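Local coordinates for mutual gliding motility protein C (MglC) (Myxococcus xanthus DK 1622, PDB 7CT3) that probably takes part in controlling cell polarity for gliding motility, as a Roadblock/LC7-domain protein that interacts with its paralog MglB, at residues A46-A60 with V72-R84. Residues are numbered along the deposited sequence; the frame is centred on the assembly and turned at random.
Sequences AWVEYANLLTQLRNA and VSVNSEKVLTVMR
Glu49 reaches from helix 44-61 to the turn that joins strands 71-75 and 79-87. Its CB lies 3.7 Å from Ser76 OG and 4.0 Å from Val79 CG2, and CG, set anti to the carbonyl carbon (chi1 -68°), starts an extended chain that brings the carboxylate to the turn. There Glu49 OE1 accepts two hydrogen bonds: Ser76 OG donates from the anti side at 2.6 Å, and Lys78 N from the syn side at 3.0 Å, 33° out of the carboxylate plane. CD and OE2 lie against the Lys78 chain, OE2 3.7 Å from Lys78 CG, where the two side chains cross at about a right angle. Ser76 OG also accepts from Val79 N, an ST motif.

Farther along, the contact becomes mostly apolar. Leu57 meets Thr81 tip to tip, its CD2 packing 3.2 Å from Thr81 OG1 and also against CE of Met83, a selenomethionine, while Ala60 CB presses closely on Val74 CG2 at 3.5 Å. The helix thus covers one face of the Roadblock/LC7 sheet, which strand 71-75 continues into the second subunit. With Lys78 NZ beyond salt-bridge distance, the carboxylate holds the turn through a hydroxyl and a backbone N-H, beside a largely apolar seam.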
ATOM      1  N   ALA A  46       5.340   6.314 -16.647  1.00 33.79           N
ATOM      2  CA  ALA A  46       5.086   6.407 -15.190  1.00 33.34           C
ATOM      3  C   ALA A  46       4.239   7.648 -14.880  1.00 31.97           C
ATOM      4  O   ALA A  46       3.291   7.522 -14.102  1.00 30.72           O
ATOM      5  CB  ALA A  46       6.388   6.430 -14.434  1.00 36.47           C
ATOM      6  N   TRP A  47       4.562   8.805 -15.467  1.00 32.66           N
ATOM      7  CA  TRP A  47       3.801  10.066 -15.248  1.00 31.31           C
ATOM      8  C   TRP A  47       2.341   9.871 -15.669  1.00 28.70           C
ATOM      9  O   TRP A  47       1.454  10.372 -14.963  1.00 28.76           O
ATOM     10  CB  TRP A  47       4.452  11.244 -15.979  1.00 34.90           C
ATOM     11  CG  TRP A  47       5.713  11.711 -15.320  1.00 38.53           C
ATOM     12  CD1 TRP A  47       6.979  11.652 -15.825  1.00 43.23           C
ATOM     13  CD2 TRP A  47       5.831  12.278 -14.005  1.00 37.48           C
ATOM     14  NE1 TRP A  47       7.874  12.160 -14.921  1.00 45.13           N
ATOM     15  CE2 TRP A  47       7.200  12.551 -13.796  1.00 41.77           C
ATOM     16  CE3 TRP A  47       4.915  12.595 -12.995  1.00 40.65           C
ATOM     17  CZ2 TRP A  47       7.671  13.120 -12.613  1.00 45.65           C
ATOM     18  CZ3 TRP A  47       5.383  13.161 -11.830  1.00 43.84           C
ATOM     19  CH2 TRP A  47       6.741  13.416 -11.644  1.00 46.19           C
ATOM     20  N   VAL A  48       2.106   9.171 -16.780  1.00 28.57           N
ATOM     21  CA  VAL A  48       0.740   8.854 -17.288  1.00 29.93           C
ATOM     22  C   VAL A  48      -0.005   8.047 -16.216  1.00 28.94           C
ATOM     23  O   VAL A  48      -1.122   8.444 -15.857  1.00 29.01           O
ATOM     24  CB  VAL A  48       0.798   8.118 -18.639  1.00 31.14           C
ATOM     25  CG1 VAL A  48      -0.524   7.460 -19.004  1.00 31.38           C
ATOM     26  CG2 VAL A  48       1.247   9.055 -19.747  1.00 31.71           C
ATOM     27  N   GLU A  49       0.596   6.967 -15.709  1.00 29.68           N
ATOM     28  CA  GLU A  49      -0.054   6.094 -14.695  1.00 28.94           C
ATOM     29  C   GLU A  49      -0.253   6.878 -13.395  1.00 28.49           C
ATOM     30  O   GLU A  49      -1.339   6.737 -12.797  1.00 31.30           O
ATOM     31  CB  GLU A  49       0.733   4.800 -14.496  1.00 30.11           C
ATOM     32  CG  GLU A  49       0.681   3.911 -15.723  1.00 33.05           C
ATOM     33  CD  GLU A  49       0.961   2.444 -15.481  1.00 35.60           C
ATOM     34  OE1 GLU A  49       1.341   2.093 -14.351  1.00 40.40           O
ATOM     35  OE2 GLU A  49       0.798   1.657 -16.429  1.00 43.08           O
ATOM     36  N   TYR A  50       0.712   7.709 -12.990  1.00 29.36           N
ATOM     37  CA  TYR A  50       0.593   8.535 -11.759  1.00 30.22           C
ATOM     38  C   TYR A  50      -0.636   9.450 -11.868  1.00 30.29           C
ATOM     39  O   TYR A  50      -1.444   9.491 -10.922  1.00 30.69           O
ATOM     40  CB  TYR A  50       1.878   9.315 -11.476  1.00 32.17           C
ATOM     41  CG  TYR A  50       1.857  10.093 -10.183  1.00 33.13           C
ATOM     42  CD1 TYR A  50       1.170   9.628  -9.070  1.00 34.54           C
ATOM     43  CD2 TYR A  50       2.526  11.300 -10.066  1.00 36.95           C
ATOM     44  CE1 TYR A  50       1.140  10.344  -7.884  1.00 35.78           C
ATOM     45  CE2 TYR A  50       2.509  12.026  -8.885  1.00 38.35           C
ATOM     46  CZ  TYR A  50       1.813  11.547  -7.791  1.00 36.39           C
ATOM     47  OH  TYR A  50       1.786  12.252  -6.623  1.00 42.23           O
ATOM     48  N   ALA A  51      -0.793  10.145 -12.996  1.00 30.97           N
ATOM     49  CA  ALA A  51      -1.976  10.985 -13.293  1.00 32.11           C
ATOM     50  C   ALA A  51      -3.246  10.141 -13.132  1.00 29.52           C
ATOM     51  O   ALA A  51      -4.201  10.620 -12.515  1.00 31.09           O
ATOM     52  CB  ALA A  51      -1.869  11.566 -14.680  1.00 33.91           C
ATOM     53  N   ASN A  52      -3.240   8.911 -13.645  1.00 30.91           N
ATOM     54  CA  ASN A  52      -4.428   8.017 -13.662  1.00 32.47           C
ATOM     55  C   ASN A  52      -4.669   7.390 -12.279  1.00 34.13           C
ATOM     56  O   ASN A  52      -5.723   6.754 -12.125  1.00 40.05           O
ATOM     57  CB  ASN A  52      -4.296   6.955 -14.755  1.00 31.09           C
ATOM     58  CG  ASN A  52      -4.377   7.549 -16.144  1.00 28.64           C
ATOM     59  OD1 ASN A  52      -4.906   8.641 -16.317  1.00 32.47           O
ATOM     60  ND2 ASN A  52      -3.838   6.857 -17.133  1.00 29.16           N
ATOM     61  N   LEU A  53      -3.746   7.551 -11.322  1.00 32.98           N
ATOM     62  CA  LEU A  53      -3.900   7.056  -9.925  1.00 30.96           C
ATOM     63  C   LEU A  53      -4.481   8.154  -9.024  1.00 29.98           C
ATOM     64  O   LEU A  53      -4.977   7.801  -7.950  1.00 28.73           O
ATOM     65  CB  LEU A  53      -2.543   6.602  -9.365  1.00 29.99           C
ATOM     66  CG  LEU A  53      -1.964   5.304  -9.926  1.00 31.42           C
ATOM     67  CD1 LEU A  53      -0.574   5.050  -9.360  1.00 32.97           C
ATOM     68  CD2 LEU A  53      -2.867   4.114  -9.639  1.00 32.70           C
ATOM     69  N   LEU A  54      -4.395   9.430  -9.417  1.00 33.21           N
ATOM     70  CA  LEU A  54      -4.646  10.582  -8.505  1.00 34.24           C
ATOM     71  C   LEU A  54      -6.015  10.455  -7.821  1.00 34.85           C
ATOM     72  O   LEU A  54      -6.056  10.603  -6.586  1.00 34.07           O
ATOM     73  CB  LEU A  54      -4.529  11.901  -9.272  1.00 38.44           C
ATOM     74  CG  LEU A  54      -3.114  12.338  -9.645  1.00 40.33           C
ATOM     75  CD1 LEU A  54      -3.144  13.699 -10.327  1.00 43.08           C
ATOM     76  CD2 LEU A  54      -2.196  12.375  -8.430  1.00 45.52           C
ATOM     77  N   THR A  55      -7.091  10.198  -8.572  1.00 34.34           N
ATOM     78  CA  THR A  55      -8.466  10.065  -8.016  1.00 34.88           C
ATOM     79  C   THR A  55      -8.477   8.987  -6.927  1.00 31.53           C
ATOM     80  O   THR A  55      -9.035   9.241  -5.835  1.00 30.35           O
ATOM     81  CB  THR A  55      -9.493   9.723  -9.099  1.00 39.86           C
ATOM     82  OG1 THR A  55      -9.477  10.792 -10.041  1.00 43.92           O
ATOM     83  CG2 THR A  55     -10.894   9.541  -8.554  1.00 42.31           C
ATOM     84  N   GLN A  56      -7.882   7.829  -7.228  1.00 32.13           N
ATOM     85  CA  GLN A  56      -7.914   6.621  -6.361  1.00 33.12           C
ATOM     86  C   GLN A  56      -6.995   6.822  -5.149  1.00 30.84           C
ATOM     87  O   GLN A  56      -7.364   6.350  -4.059  1.00 29.19           O
ATOM     88  CB  GLN A  56      -7.550   5.379  -7.175  1.00 34.09           C
ATOM     89  CG  GLN A  56      -8.471   5.139  -8.363  1.00 40.10           C
ATOM     90  CD  GLN A  56      -9.927   5.357  -8.021  1.00 43.96           C
ATOM     91  OE1 GLN A  56     -10.461   4.780  -7.073  1.00 52.70           O
ATOM     92  NE2 GLN A  56     -10.587   6.198  -8.802  1.00 46.28           N
ATOM     93  N   LEU A  57      -5.856   7.504  -5.315  1.00 31.13           N
ATOM     94  CA  LEU A  57      -4.948   7.852  -4.187  1.00 31.79           C
ATOM     95  C   LEU A  57      -5.754   8.587  -3.112  1.00 30.05           C
ATOM     96  O   LEU A  57      -5.686   8.184  -1.944  1.00 29.69           O
ATOM     97  CB  LEU A  57      -3.786   8.727  -4.675  1.00 33.40           C
ATOM     98  CG  LEU A  57      -2.724   8.015  -5.506  1.00 36.60           C
ATOM     99  CD1 LEU A  57      -1.714   9.007  -6.058  1.00 36.07           C
ATOM    100  CD2 LEU A  57      -2.019   6.952  -4.688  1.00 41.12           C
ATOM    101  N   ARG A  58      -6.497   9.626  -3.497  1.00 31.36           N
ATOM    102  CA  ARG A  58      -7.245  10.474  -2.530  1.00 31.01           C
ATOM    103  C   ARG A  58      -8.363   9.638  -1.888  1.00 28.42           C
ATOM    104  O   ARG A  58      -8.629   9.838  -0.692  1.00 32.95           O
ATOM    105  CB  ARG A  58      -7.772  11.741  -3.208  1.00 34.20           C
ATOM    106  CG  ARG A  58      -8.250  12.809  -2.230  1.00 38.68           C
ATOM    107  CD  ARG A  58      -9.609  13.376  -2.607  1.00 40.53           C
ATOM    108  NE  ARG A  58     -10.624  12.329  -2.564  1.00 42.48           N
ATOM    109  CZ  ARG A  58     -11.313  11.965  -1.482  1.00 41.78           C
ATOM    110  NH1 ARG A  58     -11.135  12.580  -0.323  1.00 41.97           N
ATOM    111  NH2 ARG A  58     -12.190  10.981  -1.569  1.00 44.02           N
ATOM    112  N   ASN A  59      -8.986   8.725  -2.639  1.00 29.90           N
ATOM    113  CA  ASN A  59     -10.050   7.828  -2.109  1.00 30.34           C
ATOM    114  C   ASN A  59      -9.450   6.925  -1.023  1.00 29.61           C
ATOM    115  O   ASN A  59     -10.013   6.879   0.085  1.00 31.11           O
ATOM    116  CB  ASN A  59     -10.711   6.994  -3.209  1.00 31.97           C
ATOM    117  CG  ASN A  59     -11.573   7.809  -4.151  1.00 34.58           C
ATOM    118  OD1 ASN A  59     -11.980   8.929  -3.838  1.00 38.27           O
ATOM    119  ND2 ASN A  59     -11.860   7.250  -5.312  1.00 37.90           N
ATOM    120  N   ALA A  60      -8.357   6.222  -1.329  1.00 28.79           N
ATOM    121  CA  ALA A  60      -7.683   5.286  -0.396  1.00 29.88           C
ATOM    122  C   ALA A  60      -7.093   6.063   0.790  1.00 27.54           C
ATOM    123  O   ALA A  60      -7.110   5.529   1.920  1.00 27.47           O
ATOM    124  CB  ALA A  60      -6.629   4.487  -1.123  1.00 30.04           C
ATOM    125  N   VAL A  72      -0.675   3.981   3.639  1.00 21.62           N
ATOM    126  CA  VAL A  72      -1.476   3.426   2.512  1.00 22.16           C
ATOM    127  C   VAL A  72      -0.651   3.527   1.227  1.00 21.47           C
ATOM    128  O   VAL A  72       0.043   4.543   1.047  1.00 24.12           O
ATOM    129  CB  VAL A  72      -2.827   4.150   2.382  1.00 24.91           C
ATOM    130  CG1 VAL A  72      -3.650   3.600   1.229  1.00 28.50           C
ATOM    131  CG2 VAL A  72      -3.614   4.087   3.683  1.00 26.33           C
ATOM    132  N   SER A  73      -0.731   2.499   0.382  1.00 22.11           N
ATOM    133  CA  SER A  73      -0.115   2.450  -0.970  1.00 23.40           C
ATOM    134  C   SER A  73      -1.183   2.085  -2.000  1.00 22.77           C
ATOM    135  O   SER A  73      -1.954   1.135  -1.758  1.00 24.22           O
ATOM    136  CB  SER A  73       1.029   1.472  -1.017  1.00 25.64           C
ATOM    137  OG  SER A  73       2.090   1.912  -0.191  1.00 31.18           O
ATOM    138  N   VAL A  74      -1.226   2.825  -3.104  1.00 22.39           N
ATOM    139  CA  VAL A  74      -2.042   2.477  -4.298  1.00 24.11           C
ATOM    140  C   VAL A  74      -1.074   2.417  -5.476  1.00 24.05           C
ATOM    141  O   VAL A  74      -0.491   3.471  -5.818  1.00 26.42           O
ATOM    142  CB  VAL A  74      -3.188   3.482  -4.512  1.00 25.97           C
ATOM    143  CG1 VAL A  74      -3.976   3.181  -5.773  1.00 26.54           C
ATOM    144  CG2 VAL A  74      -4.118   3.529  -3.306  1.00 28.64           C
ATOM    145  N   ASN A  75      -0.873   1.219  -6.025  1.00 23.79           N
ATOM    146  CA  ASN A  75       0.230   0.923  -6.972  1.00 25.05           C
ATOM    147  C   ASN A  75      -0.344   0.503  -8.325  1.00 25.31           C
ATOM    148  O   ASN A  75      -1.397  -0.158  -8.365  1.00 24.23           O
ATOM    149  CB  ASN A  75       1.167  -0.153  -6.421  1.00 24.51           C
ATOM    150  CG  ASN A  75       1.816   0.240  -5.111  1.00 25.67           C
ATOM    151  OD1 ASN A  75       1.915   1.423  -4.787  1.00 25.86           O
ATOM    152  ND2 ASN A  75       2.265  -0.748  -4.353  1.00 26.56           N
ATOM    153  N   SER A  76       0.349   0.887  -9.392  1.00 26.70           N
ATOM    154  CA  SER A  76       0.110   0.427 -10.779  1.00 28.73           C
ATOM    155  C   SER A  76       1.294  -0.448 -11.199  1.00 31.12           C
ATOM    156  O   SER A  76       2.191  -0.678 -10.358  1.00 29.47           O
ATOM    157  CB  SER A  76      -0.075   1.602 -11.695  1.00 29.90           C
ATOM    158  OG  SER A  76       1.117   2.370 -11.764  1.00 29.54           O
ATOM    159  N   GLU A  77       1.299  -0.910 -12.447  1.00 34.17           N
ATOM    160  CA  GLU A  77       2.436  -1.662 -13.037  1.00 37.49           C
ATOM    161  C   GLU A  77       3.707  -0.802 -12.970  1.00 33.93           C
ATOM    162  O   GLU A  77       4.762  -1.356 -12.646  1.00 33.24           O
ATOM    163  CB  GLU A  77       2.101  -2.094 -14.468  1.00 44.06           C
ATOM    164  CG  GLU A  77       1.040  -3.179 -14.527  1.00 52.64           C
ATOM    165  CD  GLU A  77       0.653  -3.648 -15.921  1.00 62.10           C
ATOM    166  OE1 GLU A  77       1.355  -3.284 -16.891  1.00 71.88           O
ATOM    167  OE2 GLU A  77      -0.354  -4.381 -16.034  1.00 73.07           O
ATOM    168  N   LYS A  78       3.607   0.508 -13.227  1.00 33.11           N
ATOM    169  CA  LYS A  78       4.789   1.395 -13.434  1.00 33.93           C
ATOM    170  C   LYS A  78       5.045   2.316 -12.233  1.00 30.70           C
ATOM    171  O   LYS A  78       6.166   2.849 -12.142  1.00 31.02           O
ATOM    172  CB  LYS A  78       4.602   2.234 -14.701  1.00 37.23           C
ATOM    173  CG  LYS A  78       4.498   1.436 -15.991  1.00 40.48           C
ATOM    174  CD  LYS A  78       4.445   2.310 -17.230  1.00 45.81           C
ATOM    175  CE  LYS A  78       4.173   1.527 -18.497  1.00 50.19           C
ATOM    176  NZ  LYS A  78       3.827   2.422 -19.625  1.00 54.57           N
ATOM    177  N   VAL A  79       4.069   2.522 -11.347  1.00 27.55           N
ATOM    178  CA  VAL A  79       4.178   3.549 -10.269  1.00 28.09           C
ATOM    179  C   VAL A  79       3.757   2.935  -8.940  1.00 25.01           C
ATOM    180  O   VAL A  79       2.710   2.264  -8.901  1.00 26.43           O
ATOM    181  CB  VAL A  79       3.337   4.803 -10.567  1.00 31.76           C
ATOM    182  CG1 VAL A  79       3.453   5.832  -9.451  1.00 32.36           C
ATOM    183  CG2 VAL A  79       3.703   5.419 -11.903  1.00 34.53           C
ATOM    184  N   LEU A  80       4.556   3.187  -7.905  1.00 23.43           N
ATOM    185  CA  LEU A  80       4.251   2.834  -6.500  1.00 23.25           C
ATOM    186  C   LEU A  80       4.029   4.134  -5.731  1.00 22.64           C
ATOM    187  O   LEU A  80       4.706   5.135  -6.046  1.00 24.68           O
ATOM    188  CB  LEU A  80       5.411   2.034  -5.905  1.00 24.21           C
ATOM    189  CG  LEU A  80       5.984   0.935  -6.794  1.00 27.18           C
ATOM    190  CD1 LEU A  80       7.161   0.260  -6.111  1.00 30.07           C
ATOM    191  CD2 LEU A  80       4.923  -0.091  -7.166  1.00 27.29           C
ATOM    192  N   THR A  81       3.105   4.125  -4.775  1.00 23.04           N
ATOM    193  CA  THR A  81       2.845   5.285  -3.890  1.00 24.04           C
ATOM    194  C   THR A  81       2.892   4.830  -2.435  1.00 23.02           C
ATOM    195  O   THR A  81       2.616   3.641  -2.158  1.00 25.37           O
ATOM    196  CB  THR A  81       1.532   5.999  -4.228  1.00 25.77           C
ATOM    197  OG1 THR A  81       0.444   5.126  -3.927  1.00 26.91           O
ATOM    198  CG2 THR A  81       1.477   6.448  -5.673  1.00 28.24           C
ATOM    199  N   VAL A  82       3.269   5.761  -1.567  1.00 22.77           N
ATOM    200  CA  VAL A  82       3.230   5.635  -0.086  1.00 24.38           C
ATOM    201  C   VAL A  82       2.617   6.926   0.430  1.00 22.97           C
ATOM    202  O   VAL A  82       3.049   8.003   0.020  1.00 23.79           O
ATOM    203  CB  VAL A  82       4.632   5.436   0.518  1.00 28.99           C
ATOM    204  CG1 VAL A  82       4.537   5.058   1.986  1.00 33.72           C
ATOM    205  CG2 VAL A  82       5.454   4.425  -0.255  1.00 31.94           C
HETATM  206  N   MSE A  83       1.640   6.798   1.332  1.00 22.60           N
HETATM  207  CA  MSE A  83       0.943   7.949   1.875  1.00 23.27           C
HETATM  208  C   MSE A  83       0.856   7.832   3.393  1.00 21.98           C
HETATM  209  O   MSE A  83       0.644   6.738   3.915  1.00 22.75           O
HETATM  210  CB  MSE A  83      -0.463   8.038   1.280  1.00 25.18           C
HETATM  211  CG  MSE A  83      -0.479   8.301  -0.198  1.00 28.17           C
HETATM  212 SE   MSE A  83      -2.295   8.136  -0.861  1.00 31.18          SE
HETATM  213  CE  MSE A  83      -2.481   6.212  -1.191  1.00 33.19           C
ATOM    214  N   ARG A  84       1.008   8.980   4.069  1.00 22.92           N
ATOM    215  CA  ARG A  84       0.847   9.087   5.511  1.00 23.19           C
ATOM    216  C   ARG A  84       0.046  10.350   5.843  1.00 23.52           C
ATOM    217  O   ARG A  84       0.064  11.306   5.042  1.00 23.36           O
ATOM    218  CB  ARG A  84       2.205   9.142   6.220  1.00 24.43           C
ATOM    219  CG  ARG A  84       2.967   7.826   6.195  1.00 25.63           C
ATOM    220  CD  ARG A  84       4.204   7.830   7.071  1.00 28.27           C
ATOM    221  NE  ARG A  84       4.624   6.450   7.249  1.00 30.62           N
ATOM    222  CZ  ARG A  84       4.336   5.679   8.294  1.00 29.34           C
ATOM    223  NH1 ARG A  84       3.671   6.150   9.336  1.00 30.59           N
ATOM    224  NH2 ARG A  84       4.751   4.429   8.302  1.00 31.56           N
TER